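Local coordinates for putative lipoprotein (Parabacteroides distasonis, PDB 4FVS) that is of unknown function but, as a probably exported protein with a fold related to the LolA and LolB lipoprotein carriers, may bind a lipid or similar apolar ligand, at residues 2-7 with 68-73; 125-130 with 137-142; 14-19 with 31-36. All coordinates share one frame; numbering follows the deposited sequence.

Two β-hairpin pairings and one disulfide join separate parts of this chain. Interaction 1 is covalent: a disulfide ties the N-terminal arm to the end of strand 60-71. Interactions 2 and 3 are antiparallel hairpin pairings, one carrying a lysine-aspartate salt bridge and the other a buried aromatic pair. Along the sequence, the hairpin of interaction 3 falls wholly between the two segments of interaction 1, whereas interaction 2 comes later. None of them touch: the centres of interactions 1 and 3 are about 20 Å apart, those of 2 and 3 about 23 Å, and those of 1 and 2 about 26 Å. The buried face of interaction 3 may belong to a lipid-binding interior.

Interaction 1: 2-7 with 68-73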
loop_
_atom_site.group_PDB
_atom_site.type_symbol
_atom_site.label_atom_id
_atom_site.label_comp_id
_atom_site.label_asym_id
_atom_site.label_seq_id
_atom_site.Cartn_x
_atom_site.Cartn_y
_atom_site.Cartn_z
ATOM N N GLN A 2 7.156 21.912 -11.990
ATOM C CA GLN A 2 6.855 20.713 -12.771
ATOM C C GLN A 2 5.667 19.945 -12.153
ATOM O O GLN A 2 5.756 19.467 -11.015
ATOM C CB GLN A 2 8.093 19.803 -12.895
ATOM C CG GLN A 2 7.822 18.457 -13.600
ATOM C CD GLN A 2 9.049 17.772 -14.168
ATOM O OE1 GLN A 2 10.206 18.049 -13.808
ATOM N NE2 GLN A 2 8.810 16.845 -15.081
ATOM N N ASP A 3 4.570 19.811 -12.938
ATOM C CA ASP A 3 3.324 19.128 -12.561
ATOM C C ASP A 3 3.572 17.673 -12.226
ATOM O O ASP A 3 4.232 16.950 -12.987
ATOM C CB ASP A 3 2.266 19.214 -13.681
ATOM C CG ASP A 3 1.855 20.619 -14.095
ATOM O OD1 ASP A 3 1.281 21.343 -13.249
ATOM O OD2 ASP A 3 2.048 20.971 -15.287
ATOM N N CYS A 4 3.064 17.260 -11.055
ATOM C CA CYS A 4 3.159 15.901 -10.520
ATOM C C CYS A 4 2.029 15.685 -9.514
ATOM O O CYS A 4 1.998 16.345 -8.469
ATOM C CB CYS A 4 4.533 15.640 -9.896
ATOM S SG CYS A 4 4.829 13.911 -9.405
ATOM N N THR A 5 1.077 14.782 -9.856
ATOM C CA THR A 5 -0.043 14.379 -9.001
ATOM C C THR A 5 0.516 13.467 -7.905
ATOM O O THR A 5 1.207 12.486 -8.206
ATOM C CB THR A 5 -1.143 13.713 -9.819
ATOM O OG1 THR A 5 -1.456 14.529 -10.941
ATOM C CG2 THR A 5 -2.395 13.456 -9.016
ATOM N N PHE A 6 0.260 13.832 -6.637
ATOM C CA PHE A 6 0.752 13.137 -5.462
ATOM C C PHE A 6 -0.320 12.173 -4.947
ATOM O O PHE A 6 -1.346 12.612 -4.428
ATOM C CB PHE A 6 1.150 14.174 -4.401
ATOM C CG PHE A 6 2.278 13.757 -3.499
ATOM C CD1 PHE A 6 3.594 13.971 -3.868
ATOM C CD2 PHE A 6 2.024 13.192 -2.252
ATOM C CE1 PHE A 6 4.637 13.599 -3.022
ATOM C CE2 PHE A 6 3.070 12.820 -1.409
ATOM C CZ PHE A 6 4.366 13.025 -1.799
ATOM N N PHE A 7 -0.095 10.855 -5.102
ATOM C CA PHE A 7 -1.061 9.852 -4.667
ATOM C C PHE A 7 -0.789 9.434 -3.208
ATOM O O PHE A 7 -0.560 8.258 -2.918
ATOM C CB PHE A 7 -1.057 8.645 -5.615
ATOM C CG PHE A 7 -1.521 9.017 -7.001
ATOM C CD1 PHE A 7 -2.860 9.286 -7.253
ATOM C CD2 PHE A 7 -0.613 9.130 -8.046
ATOM C CE1 PHE A 7 -3.287 9.641 -8.526
ATOM C CE2 PHE A 7 -1.042 9.493 -9.320
ATOM C CZ PHE A 7 -2.382 9.742 -9.551
ATOM N N ALA A 68 7.056 8.988 0.674
ATOM C CA ALA A 68 6.410 9.187 -0.621
ATOM C C ALA A 68 7.025 10.385 -1.283
ATOM O O ALA A 68 7.308 11.370 -0.595
ATOM C CB ALA A 68 4.907 9.386 -0.458
ATOM N N TYR A 69 7.264 10.323 -2.602
ATOM C CA TYR A 69 7.857 11.480 -3.271
ATOM C C TYR A 69 7.519 11.567 -4.757
ATOM O O TYR A 69 7.138 10.582 -5.383
ATOM C CB TYR A 69 9.397 11.495 -3.101
ATOM C CG TYR A 69 10.082 10.249 -3.602
ATOM C CD1 TYR A 69 10.457 10.128 -4.938
ATOM C CD2 TYR A 69 10.394 9.206 -2.737
ATOM C CE1 TYR A 69 11.090 8.981 -5.411
ATOM C CE2 TYR A 69 11.027 8.052 -3.198
ATOM C CZ TYR A 69 11.359 7.936 -4.543
ATOM O OH TYR A 69 11.983 6.808 -5.027
ATOM N N CYS A 70 7.664 12.792 -5.286
ATOM C CA CYS A 70 7.598 13.186 -6.687
ATOM C C CYS A 70 9.006 13.503 -7.157
ATOM O O CYS A 70 9.718 14.259 -6.492
ATOM C CB CYS A 70 6.668 14.377 -6.904
ATOM S SG CYS A 70 4.975 13.926 -7.362
ATOM N N GLN A 71 9.420 12.926 -8.280
ATOM C CA GLN A 71 10.712 13.199 -8.884
ATOM C C GLN A 71 10.486 13.311 -10.324
ATOM O O GLN A 71 10.127 12.332 -10.968
ATOM C CB GLN A 71 11.787 12.134 -8.573
ATOM C CG GLN A 71 12.403 12.196 -7.176
ATOM C CD GLN A 71 13.850 12.606 -7.200
ATOM O OE1 GLN A 71 14.227 13.618 -7.810
ATOM N NE2 GLN A 71 14.688 11.847 -6.499
ATOM N N ASN A 72 10.597 14.527 -10.816
ATOM C CA ASN A 72 10.524 14.907 -12.221
ATOM C C ASN A 72 9.265 14.349 -12.911
ATOM O O ASN A 72 9.346 13.693 -13.954
ATOM C CB ASN A 72 11.799 14.474 -12.968
ATOM C CG ASN A 72 13.059 15.063 -12.384
ATOM O OD1 ASN A 72 13.097 16.216 -11.921
ATOM N ND2 ASN A 72 14.119 14.274 -12.390
ATOM N N GLY A 73 8.118 14.651 -12.319
ATOM C CA GLY A 73 6.818 14.313 -12.874
ATOM C C GLY A 73 6.250 12.950 -12.566
ATOM O O GLY A 73 5.108 12.688 -12.944
#
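The ring of F6 meets the backbone of strand 60-71 with its edge, for A68 O lies near the ring plane, 3.6 Å from F6 CZ. The sulfur of C70 and the CA of Y69 come to the same ring obliquely, C70 SG standing 5.0 Å from the F6 ring centroid in a sulfur-aromatic contact. A second pair of flat groups sits at the far end, where the amide planes of Q2 and N72 are only 25° apart. Between them runs the motif that defines the contact, a disulfide that staples an N-terminal arm without regular secondary structure to the end of a β-strand.

The bridge joins C4 SG to C70 SG at 2.0 Å, with a torsion of -83° about the S-S bond, close to the usual right angle. C4 holds its sulfur anti to the backbone N (chi1 -172°), which brings SG to the strand. Apolar contacts extend the grip on one side: F6 CZ lies 3.9 Å from A68 CB. F6 also meets F75 edge-to-face and touches Q45 and V47 of strand 44-54, so the ring is anchored in the body of the protein while the cystine holds the arm nearer its start.

Beyond the disulfide the arm rests on the turn that follows strand 60-71. D3 O is 3.7 Å from G73 CA, and the extended chain of Q2 runs alongside the turn, its NE2 3.3 Å from N72 C but poorly angled toward N72 O.

Interaction 2: 125-130 with 137-142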
loop_
_atom_site.group_PDB
_atom_site.type_symbol
_atom_site.label_atom_id
_atom_site.label_comp_id
_atom_site.label_asym_id
_atom_site.label_seq_id
_atom_site.Cartn_x
_atom_site.Cartn_y
_atom_site.Cartn_z
ATOM N N VAL A 125 10.446 -7.536 -2.072
ATOM C CA VAL A 125 10.886 -7.155 -0.753
ATOM C C VAL A 125 11.184 -8.401 0.088
ATOM O O VAL A 125 11.064 -9.534 -0.374
ATOM C CB VAL A 125 9.836 -6.238 -0.077
ATOM C CG1 VAL A 125 9.605 -4.985 -0.913
ATOM C CG2 VAL A 125 8.525 -6.972 0.226
ATOM N N LYS A 126 11.622 -8.166 1.311
ATOM C CA LYS A 126 11.827 -9.216 2.265
ATOM C C LYS A 126 11.212 -8.792 3.592
ATOM O O LYS A 126 11.485 -7.700 4.106
ATOM C CB LYS A 126 13.288 -9.574 2.398
ATOM C CG LYS A 126 13.456 -11.025 2.790
ATOM C CD LYS A 126 14.869 -11.434 2.909
ATOM C CE LYS A 126 15.590 -11.370 1.590
ATOM N NZ LYS A 126 15.331 -12.494 0.661
ATOM N N ILE A 127 10.308 -9.612 4.094
ATOM C CA ILE A 127 9.709 -9.350 5.398
ATOM C C ILE A 127 10.486 -10.243 6.389
ATOM O O ILE A 127 10.675 -11.432 6.127
ATOM C CB ILE A 127 8.183 -9.535 5.381
ATOM C CG1 ILE A 127 7.575 -9.331 6.755
ATOM C CG2 ILE A 127 7.742 -10.852 4.740
ATOM C CD1 ILE A 127 6.089 -8.974 6.686
ATOM N N TYR A 128 11.061 -9.643 7.433
ATOM C CA TYR A 128 11.943 -10.352 8.357
ATOM C C TYR A 128 11.823 -9.833 9.776
ATOM O O TYR A 128 11.313 -8.738 9.982
ATOM C CB TYR A 128 13.419 -10.184 7.880
ATOM C CG TYR A 128 13.922 -8.748 7.873
ATOM C CD1 TYR A 128 13.681 -7.908 6.791
ATOM C CD2 TYR A 128 14.621 -8.226 8.958
ATOM C CE1 TYR A 128 14.097 -6.575 6.799
ATOM C CE2 TYR A 128 15.051 -6.896 8.975
ATOM C CZ TYR A 128 14.780 -6.069 7.895
ATOM O OH TYR A 128 15.210 -4.758 7.913
ATOM N N ASP A 129 12.410 -10.572 10.733
ATOM C CA ASP A 129 12.495 -10.220 12.143
ATOM C C ASP A 129 13.820 -9.475 12.365
ATOM O O ASP A 129 14.882 -10.056 12.181
ATOM C CB ASP A 129 12.379 -11.519 12.992
ATOM C CG ASP A 129 12.436 -11.431 14.521
ATOM O OD1 ASP A 129 12.868 -10.382 15.047
ATOM O OD2 ASP A 129 12.103 -12.443 15.186
ATOM N N LYS A 130 13.756 -8.183 12.731
ATOM C CA LYS A 130 14.901 -7.300 13.015
ATOM C C LYS A 130 15.890 -7.928 13.996
ATOM O O LYS A 130 17.107 -7.727 13.852
ATOM C CB LYS A 130 14.422 -5.947 13.599
ATOM C CG LYS A 130 13.916 -4.956 12.537
ATOM C CD LYS A 130 13.405 -3.626 13.114
ATOM C CE LYS A 130 11.912 -3.620 13.382
ATOM N NZ LYS A 130 11.411 -2.260 13.716
ATOM N N LYS A 137 10.813 -13.983 4.902
ATOM C CA LYS A 137 9.942 -14.324 3.783
ATOM C C LYS A 137 10.211 -13.396 2.642
ATOM O O LYS A 137 10.366 -12.189 2.846
ATOM C CB LYS A 137 8.438 -14.228 4.153
ATOM C CG LYS A 137 7.814 -15.396 4.885
ATOM C CD LYS A 137 6.320 -15.115 5.110
ATOM C CE LYS A 137 5.623 -16.150 5.966
ATOM N NZ LYS A 137 4.228 -15.740 6.290
ATOM N N ASP A 138 10.221 -13.943 1.433
ATOM C CA ASP A 138 10.306 -13.183 0.191
ATOM C C ASP A 138 8.921 -12.892 -0.303
ATOM O O ASP A 138 8.079 -13.790 -0.278
ATOM C CB ASP A 138 11.066 -13.968 -0.890
ATOM C CG ASP A 138 12.556 -13.907 -0.828
ATOM O OD1 ASP A 138 13.104 -12.777 -0.857
ATOM O OD2 ASP A 138 13.185 -14.983 -0.893
HETATM N N MSE A 139 8.670 -11.672 -0.776
HETATM C CA MSE A 139 7.379 -11.354 -1.366
HETATM C C MSE A 139 7.610 -10.591 -2.631
HETATM O O MSE A 139 8.240 -9.530 -2.601
HETATM C CB MSE A 139 6.477 -10.591 -0.403
HETATM C CG MSE A 139 6.370 -11.283 0.947
HETATM SE SE MSE A 139 5.003 -10.587 2.030
HETATM C CE MSE A 139 3.500 -11.257 1.087
ATOM N N ALA A 140 7.181 -11.174 -3.759
ATOM C CA ALA A 140 7.344 -10.579 -5.073
ATOM C C ALA A 140 6.027 -10.000 -5.583
ATOM O O ALA A 140 5.048 -10.723 -5.731
ATOM C CB ALA A 140 7.884 -11.609 -6.046
ATOM N N ILE A 141 5.993 -8.680 -5.777
ATOM C CA ILE A 141 4.854 -7.946 -6.330
ATOM C C ILE A 141 5.238 -7.649 -7.775
ATOM O O ILE A 141 6.141 -6.855 -8.024
ATOM C CB ILE A 141 4.483 -6.681 -5.494
ATOM C CG1 ILE A 141 4.248 -7.035 -4.005
ATOM C CG2 ILE A 141 3.262 -5.952 -6.086
ATOM C CD1 ILE A 141 4.766 -5.919 -3.045
ATOM N N LYS A 142 4.591 -8.333 -8.718
ATOM C CA LYS A 142 4.952 -8.246 -10.130
ATOM C C LYS A 142 3.705 -8.193 -11.017
ATOM O O LYS A 142 2.591 -8.252 -10.513
ATOM C CB LYS A 142 5.837 -9.475 -10.502
ATOM C CG LYS A 142 5.216 -10.823 -10.114
ATOM C CD LYS A 142 6.218 -11.942 -10.078
ATOM C CE LYS A 142 5.583 -13.190 -9.494
ATOM N NZ LYS A 142 6.580 -14.255 -9.224
#
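V125 and M139 exchange two backbone hydrogen bonds, as do I127 and K137, and these antiparallel hydrogen-bonded pairs flank the non-hydrogen-bonded pair K126-D138, with the strand directions 152° apart. The bonds are ordinary in length, from K137 N to I127 O at 2.8 Å up to M139 N to V125 O at 3.2 Å.

K126 and D138 stand side by side on one face of the hairpin and close it with a salt bridge, K126 NZ to D138 OD1 2.7 Å, the ammonium coming from above the carboxylate plane. Bends at chi3 and chi4 (-65° and -78°) curl the lysine across to its partner; the stem passes over the other backbone, K126 CG lying 3.3 Å from K137 O. On the opposite face V125, I127, K137 and selenomethionine M139 gather. I127 carries this contact with its CG2 branch, 3.5 Å from K137 CB and 3.9 Å from M139 SE. K137 NZ turns away to a salt bridge with E91.

Both strands have further neighbours, which makes the hairpin an interior link in a run of antiparallel strands. Strand 96-98 lies beyond 123-129, its I98 touched by V125 and I127, while strand 157-171 pairs with strand 132-154 on its far side and receives M139 on I168 and T170.

Interaction 3: 14-19 with 31-36; sequences TVWVRK and MSYQVD
Backbone bonds set the frame: W16 with Y33, and R18 with M31, each form an antiparallel hydrogen-bonded pair, and V35 N extends the pairing to T14 O at 3.0 Å. V15-Q34 and V17-S32 are the non-hydrogen-bonded pairs between and beside them. There CA-H groups approach carbonyls, as with V15 CA and Y33 O at 3.3 Å.

An aromatic pair lies at the centre of the face that carries W16, R18, M31 and Y33. With chi1 at 65°, the indole of W16 is laid over the neighbouring strand, and Y33 CB sits above its six-membered ring, 3.3 Å from the centroid, in a CH-pi contact. The Y33 ring continues past the five-membered ring with the planes only 5° apart and the centroids 4.6 Å apart, displaced enough that little of one ring lies over the other. At the other end of the indole, W16 CZ3 meets V35 CG2 at 3.7 Å, and F8 approaches the indole edge-to-face.

The polar groups on this face find their main partners elsewhere. R18 NH1 is close to Y33 OH, but the angle is poor for a hydrogen bond; instead NH2 of R18 bonds T209, and the Y33 hydroxyl bonds that of Y53. The methyl CE of selenomethionine M31 lies over one face of the guanidinium, 4.3 Å above its plane, while E81 offers NH1 a long, weak ion pair.

On the reverse face the contacts are slighter and more exposed: V15 CG1 lies alongside Q34 CG at 3.6 Å.

An amphipathic β-hairpin results, flanked by strands 205-214 and 44-54. Its buried face, with W16 and Y33, is consistent with the curved antiparallel fold of the LolA/LolB clan, whose sheet wraps an apolar interior.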
loop_
_atom_site.group_PDB
_atom_site.type_symbol
_atom_site.label_atom_id
_atom_site.label_comp_id
_atom_site.label_asym_id
_atom_site.label_seq_id
_atom_site.Cartn_x
_atom_site.Cartn_y
_atom_site.Cartn_z
ATOM N N THR A 14 -1.891 15.817 8.874
ATOM C CA THR A 14 -3.058 15.100 8.368
ATOM C C THR A 14 -3.014 13.697 8.926
ATOM O O THR A 14 -1.955 13.071 8.937
ATOM C CB THR A 14 -3.082 15.139 6.839
ATOM O OG1 THR A 14 -3.292 16.489 6.437
ATOM C CG2 THR A 14 -4.157 14.256 6.230
ATOM N N VAL A 15 -4.149 13.230 9.439
ATOM C CA VAL A 15 -4.304 11.888 9.990
ATOM C C VAL A 15 -5.343 11.118 9.162
ATOM O O VAL A 15 -6.272 11.712 8.612
ATOM C CB VAL A 15 -4.668 11.889 11.506
ATOM C CG1 VAL A 15 -3.507 12.363 12.369
ATOM C CG2 VAL A 15 -5.925 12.699 11.791
ATOM N N TRP A 16 -5.168 9.803 9.056
ATOM C CA TRP A 16 -6.113 8.945 8.365
ATOM C C TRP A 16 -6.075 7.544 8.958
ATOM O O TRP A 16 -5.137 7.178 9.672
ATOM C CB TRP A 16 -5.926 8.918 6.832
ATOM C CG TRP A 16 -4.669 8.349 6.252
ATOM C CD1 TRP A 16 -4.566 7.198 5.528
ATOM C CD2 TRP A 16 -3.397 9.002 6.150
ATOM N NE1 TRP A 16 -3.286 7.052 5.049
ATOM C CE2 TRP A 16 -2.551 8.157 5.397
ATOM C CE3 TRP A 16 -2.862 10.180 6.689
ATOM C CZ2 TRP A 16 -1.208 8.459 5.158
ATOM C CZ3 TRP A 16 -1.524 10.471 6.460
ATOM C CH2 TRP A 16 -0.713 9.618 5.702
ATOM N N VAL A 17 -7.173 6.807 8.751
ATOM C CA VAL A 17 -7.371 5.461 9.253
ATOM C C VAL A 17 -7.881 4.602 8.140
ATOM O O VAL A 17 -8.887 4.938 7.507
ATOM C CB VAL A 17 -8.332 5.391 10.477
ATOM C CG1 VAL A 17 -8.435 3.953 11.014
ATOM C CG2 VAL A 17 -7.900 6.331 11.588
ATOM N N ARG A 18 -7.187 3.488 7.907
ATOM C CA ARG A 18 -7.559 2.410 6.994
ATOM C C ARG A 18 -7.808 1.196 7.853
ATOM O O ARG A 18 -7.004 0.943 8.765
ATOM C CB ARG A 18 -6.482 2.150 5.920
ATOM C CG ARG A 18 -6.507 3.187 4.808
ATOM C CD ARG A 18 -5.359 3.088 3.817
ATOM N NE ARG A 18 -5.310 1.784 3.157
ATOM C CZ ARG A 18 -4.273 0.960 3.244
ATOM N NH1 ARG A 18 -3.192 1.316 3.922
ATOM N NH2 ARG A 18 -4.294 -0.207 2.624
ATOM N N LYS A 19 -8.900 0.453 7.607
ATOM C CA LYS A 19 -9.171 -0.735 8.409
ATOM C C LYS A 19 -9.123 -1.976 7.516
ATOM O O LYS A 19 -9.576 -1.947 6.372
ATOM C CB LYS A 19 -10.509 -0.611 9.169
ATOM C CG LYS A 19 -10.449 0.392 10.311
ATOM C CD LYS A 19 -11.659 0.353 11.154
ATOM C CE LYS A 19 -11.602 1.344 12.294
ATOM N NZ LYS A 19 -12.898 1.396 13.046
HETATM N N MSE A 31 -5.200 0.554 10.795
HETATM C CA MSE A 31 -3.973 1.167 10.305
HETATM C C MSE A 31 -4.099 2.675 10.383
HETATM O O MSE A 31 -4.849 3.273 9.593
HETATM C CB MSE A 31 -3.685 0.683 8.898
HETATM C CG MSE A 31 -3.502 -0.831 8.858
HETATM SE SE MSE A 31 -3.507 -1.648 7.132
HETATM C CE MSE A 31 -5.453 -1.380 6.706
ATOM N N SER A 32 -3.402 3.279 11.386
ATOM C CA SER A 32 -3.448 4.708 11.637
ATOM C C SER A 32 -2.192 5.381 11.140
ATOM O O SER A 32 -1.087 4.917 11.422
ATOM C CB SER A 32 -3.645 4.980 13.114
ATOM O OG SER A 32 -4.799 4.291 13.554
ATOM N N TYR A 33 -2.364 6.472 10.392
ATOM C CA TYR A 33 -1.259 7.211 9.797
ATOM C C TYR A 33 -1.315 8.678 10.114
ATOM O O TYR A 33 -2.374 9.199 10.472
ATOM C CB TYR A 33 -1.275 7.075 8.268
ATOM C CG TYR A 33 -1.136 5.690 7.687
ATOM C CD1 TYR A 33 -2.225 4.823 7.633
ATOM C CD2 TYR A 33 0.029 5.306 7.032
ATOM C CE1 TYR A 33 -2.117 3.557 7.046
ATOM C CE2 TYR A 33 0.147 4.048 6.435
ATOM C CZ TYR A 33 -0.935 3.185 6.428
ATOM O OH TYR A 33 -0.817 1.968 5.814
ATOM N N GLN A 34 -0.178 9.356 9.923
ATOM C CA GLN A 34 -0.058 10.789 10.102
ATOM C C GLN A 34 1.134 11.365 9.326
ATOM O O GLN A 34 2.244 10.865 9.464
ATOM C CB GLN A 34 0.068 11.161 11.576
ATOM C CG GLN A 34 0.023 12.673 11.733
ATOM C CD GLN A 34 0.259 13.124 13.125
ATOM O OE1 GLN A 34 1.096 12.572 13.848
ATOM N NE2 GLN A 34 -0.420 14.194 13.488
ATOM N N VAL A 35 0.909 12.444 8.555
ATOM C CA VAL A 35 1.978 13.148 7.841
ATOM C C VAL A 35 2.839 13.883 8.880
ATOM O O VAL A 35 2.360 14.816 9.523
ATOM C CB VAL A 35 1.448 14.112 6.754
ATOM C CG1 VAL A 35 2.591 14.882 6.104
ATOM C CG2 VAL A 35 0.627 13.368 5.709
ATOM N N ASP A 36 4.083 13.436 9.058
ATOM C CA ASP A 36 4.998 14.021 10.023
ATOM C C ASP A 36 5.754 15.206 9.396
ATOM O O ASP A 36 5.776 16.274 10.000
ATOM C CB ASP A 36 5.970 12.954 10.562
ATOM C CG ASP A 36 6.679 13.290 11.870
ATOM O OD1 ASP A 36 6.522 14.438 12.368
ATOM O OD2 ASP A 36 7.380 12.404 12.404
#